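PDB 4QR2: CRISPR-associated endoribonuclease Cas2, which probably acts as a metal-dependent endoribonuclease in CRISPR-based adaptive immunity, working as a homodimer that joins a Cas1 homodimer. Local coordinates for residues H22-C27 with G31-N36. Residues are numbered along the deposited sequence; the frame is centred on the assembly and turned at random.
Sequences HVAKLC and GQRVQN
The guanidinium group of Arg33 has the methyl group of Ala24 over one face and the backbone carbonyl of Asn36 at its edge. Ala24 CB sits nearest to Arg33 NH1, at 3.5 Å, and is 3.6 Å from Arg33 CZ. It lies toward the rim of the flat group, not over its middle. At the edge, the NE and NH2 hydrogens converge on one oxygen. Arg33 NH2 donates a hydrogen bond of 2.8 Å to Asn36 O and approaches in the carbonyl plane, on a lone pair. The hydrogen bond from Arg33 NE to Asn36 O is 3.0 Å, but NE stands above that plane, 43° out of it. The oxygen itself stays almost in the guanidinium plane. The two bonds help to fix the rotation of the group, with one face toward Ala24. The side chain gets there by running extended from CG to NE, with CG anti to the backbone N (chi1 -175°).

The contact joins helix 14-27 to strand 31-35, an outermost strand, within this chain, of the four-stranded antiparallel sheet in this ferredoxin-like fold. Phe39 of the adjoining strand 38-42 touches Ala24, Cys27 and Arg33, so it links both sides. Val34 and Gln35 form a classic beta bulge against strand 38-42. Gln35, in the bulge, and Asn36, just after it, reach the second subunit: Asn36 N is hydrogen-bonded to the carboxylate of Asp8 of that subunit, a predicted catalytic magnesium ligand.

At the other end, a short connection brings the chain from helix to strand. Cys27 O and Gly31 N come within 3.2 Å, but the angle is too poor for a hydrogen bond.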
loop_
_atom_site.group_PDB
_atom_site.type_symbol
_atom_site.label_atom_id
_atom_site.label_comp_id
_atom_site.label_asym_id
_atom_site.label_seq_id
_atom_site.Cartn_x
_atom_site.Cartn_y
_atom_site.Cartn_z
ATOM N N HIS A 22 -14.960 -6.459 3.323
ATOM C CA HIS A 22 -15.586 -6.717 2.015
ATOM C C HIS A 22 -14.619 -6.498 0.878
ATOM O O HIS A 22 -14.659 -7.293 -0.111
ATOM C CB HIS A 22 -16.775 -5.782 1.829
ATOM C CG HIS A 22 -17.940 -6.080 2.712
ATOM N ND1 HIS A 22 -18.981 -5.191 2.873
ATOM C CD2 HIS A 22 -18.165 -7.082 3.594
ATOM C CE1 HIS A 22 -19.843 -5.679 3.749
ATOM N NE2 HIS A 22 -19.381 -6.838 4.195
ATOM N N VAL A 23 -13.792 -5.432 0.977
ATOM C CA VAL A 23 -12.652 -5.240 0.036
ATOM C C VAL A 23 -11.744 -6.455 -0.028
ATOM O O VAL A 23 -11.425 -7.007 -1.109
ATOM C CB VAL A 23 -11.894 -3.935 0.301
ATOM C CG1 VAL A 23 -10.622 -3.864 -0.506
ATOM C CG2 VAL A 23 -12.804 -2.741 -0.097
ATOM N N ALA A 24 -11.383 -6.953 1.134
ATOM C CA ALA A 24 -10.444 -8.098 1.183
ATOM C C ALA A 24 -11.079 -9.310 0.603
ATOM O O ALA A 24 -10.397 -10.032 -0.115
ATOM C CB ALA A 24 -10.029 -8.390 2.648
ATOM N N LYS A 25 -12.361 -9.558 0.924
ATOM C CA LYS A 25 -13.047 -10.732 0.436
ATOM C C LYS A 25 -13.053 -10.761 -1.097
ATOM O O LYS A 25 -12.838 -11.830 -1.765
ATOM C CB LYS A 25 -14.458 -10.792 0.985
ATOM C CG LYS A 25 -15.176 -12.084 0.710
ATOM C CD LYS A 25 -16.555 -12.033 1.332
ATOM C CE LYS A 25 -17.306 -13.353 1.156
ATOM N NZ LYS A 25 -17.694 -13.714 -0.228
ATOM N N LEU A 26 -13.236 -9.599 -1.675
ATOM C CA LEU A 26 -13.213 -9.466 -3.123
ATOM C C LEU A 26 -11.830 -9.682 -3.693
ATOM O O LEU A 26 -11.707 -10.471 -4.651
ATOM C CB LEU A 26 -13.777 -8.104 -3.536
ATOM C CG LEU A 26 -13.602 -7.675 -5.007
ATOM C CD1 LEU A 26 -14.276 -8.626 -5.877
ATOM C CD2 LEU A 26 -14.280 -6.334 -5.241
ATOM N N CYS A 27 -10.817 -9.002 -3.101
ATOM C CA CYS A 27 -9.493 -8.926 -3.659
ATOM C C CYS A 27 -8.812 -10.288 -3.542
ATOM O O CYS A 27 -8.090 -10.657 -4.465
ATOM C CB CYS A 27 -8.645 -7.895 -3.077
ATOM S SG CYS A 27 -9.112 -6.218 -3.575
ATOM N N GLY A 31 -6.103 -12.698 -5.948
ATOM C CA GLY A 31 -4.748 -12.473 -5.447
ATOM C C GLY A 31 -4.564 -12.732 -3.983
ATOM O O GLY A 31 -5.406 -13.361 -3.346
ATOM N N GLN A 32 -3.461 -12.225 -3.446
ATOM C CA GLN A 32 -3.033 -12.471 -2.136
ATOM C C GLN A 32 -3.028 -11.169 -1.312
ATOM O O GLN A 32 -2.581 -10.094 -1.747
ATOM C CB GLN A 32 -1.618 -12.998 -2.176
ATOM C CG GLN A 32 -1.051 -13.642 -0.964
ATOM C CD GLN A 32 0.214 -14.420 -1.325
ATOM O OE1 GLN A 32 0.968 -14.017 -2.218
ATOM N NE2 GLN A 32 0.451 -15.542 -0.636
ATOM N N ARG A 33 -3.588 -11.277 -0.101
ATOM C CA ARG A 33 -3.544 -10.188 0.860
ATOM C C ARG A 33 -2.177 -10.213 1.561
ATOM O O ARG A 33 -1.861 -11.193 2.225
ATOM C CB ARG A 33 -4.648 -10.399 1.888
ATOM C CG ARG A 33 -4.781 -9.287 2.872
ATOM C CD ARG A 33 -6.049 -9.576 3.685
ATOM N NE ARG A 33 -6.474 -8.396 4.430
ATOM C CZ ARG A 33 -7.528 -8.373 5.245
ATOM N NH1 ARG A 33 -8.234 -9.483 5.468
ATOM N NH2 ARG A 33 -7.835 -7.275 5.897
ATOM N N VAL A 34 -1.345 -9.264 1.270
ATOM C CA VAL A 34 0.040 -9.217 1.720
ATOM C C VAL A 34 0.290 -8.364 2.956
ATOM O O VAL A 34 1.266 -8.623 3.782
ATOM C CB VAL A 34 1.027 -8.881 0.567
ATOM C CG1 VAL A 34 0.999 -10.015 -0.454
ATOM C CG2 VAL A 34 0.820 -7.489 -0.017
ATOM N N GLN A 35 -0.651 -7.451 3.171
ATOM C CA GLN A 35 -0.799 -6.656 4.394
ATOM C C GLN A 35 -2.291 -6.414 4.653
ATOM O O GLN A 35 -3.106 -6.796 3.820
ATOM C CB GLN A 35 -0.099 -5.306 4.263
ATOM C CG GLN A 35 1.445 -5.437 4.253
ATOM C CD GLN A 35 2.129 -4.144 3.889
ATOM O OE1 GLN A 35 1.754 -3.517 2.932
ATOM N NE2 GLN A 35 3.092 -3.738 4.655
ATOM N N ASN A 36 -2.631 -5.797 5.785
ATOM C CA ASN A 36 -4.016 -5.593 6.167
ATOM C C ASN A 36 -4.824 -5.040 5.011
ATOM O O ASN A 36 -5.976 -5.456 4.755
ATOM C CB ASN A 36 -4.047 -4.647 7.359
ATOM C CG ASN A 36 -5.401 -4.475 7.985
ATOM O OD1 ASN A 36 -5.828 -3.346 8.319
ATOM N ND2 ASN A 36 -6.022 -5.554 8.265
#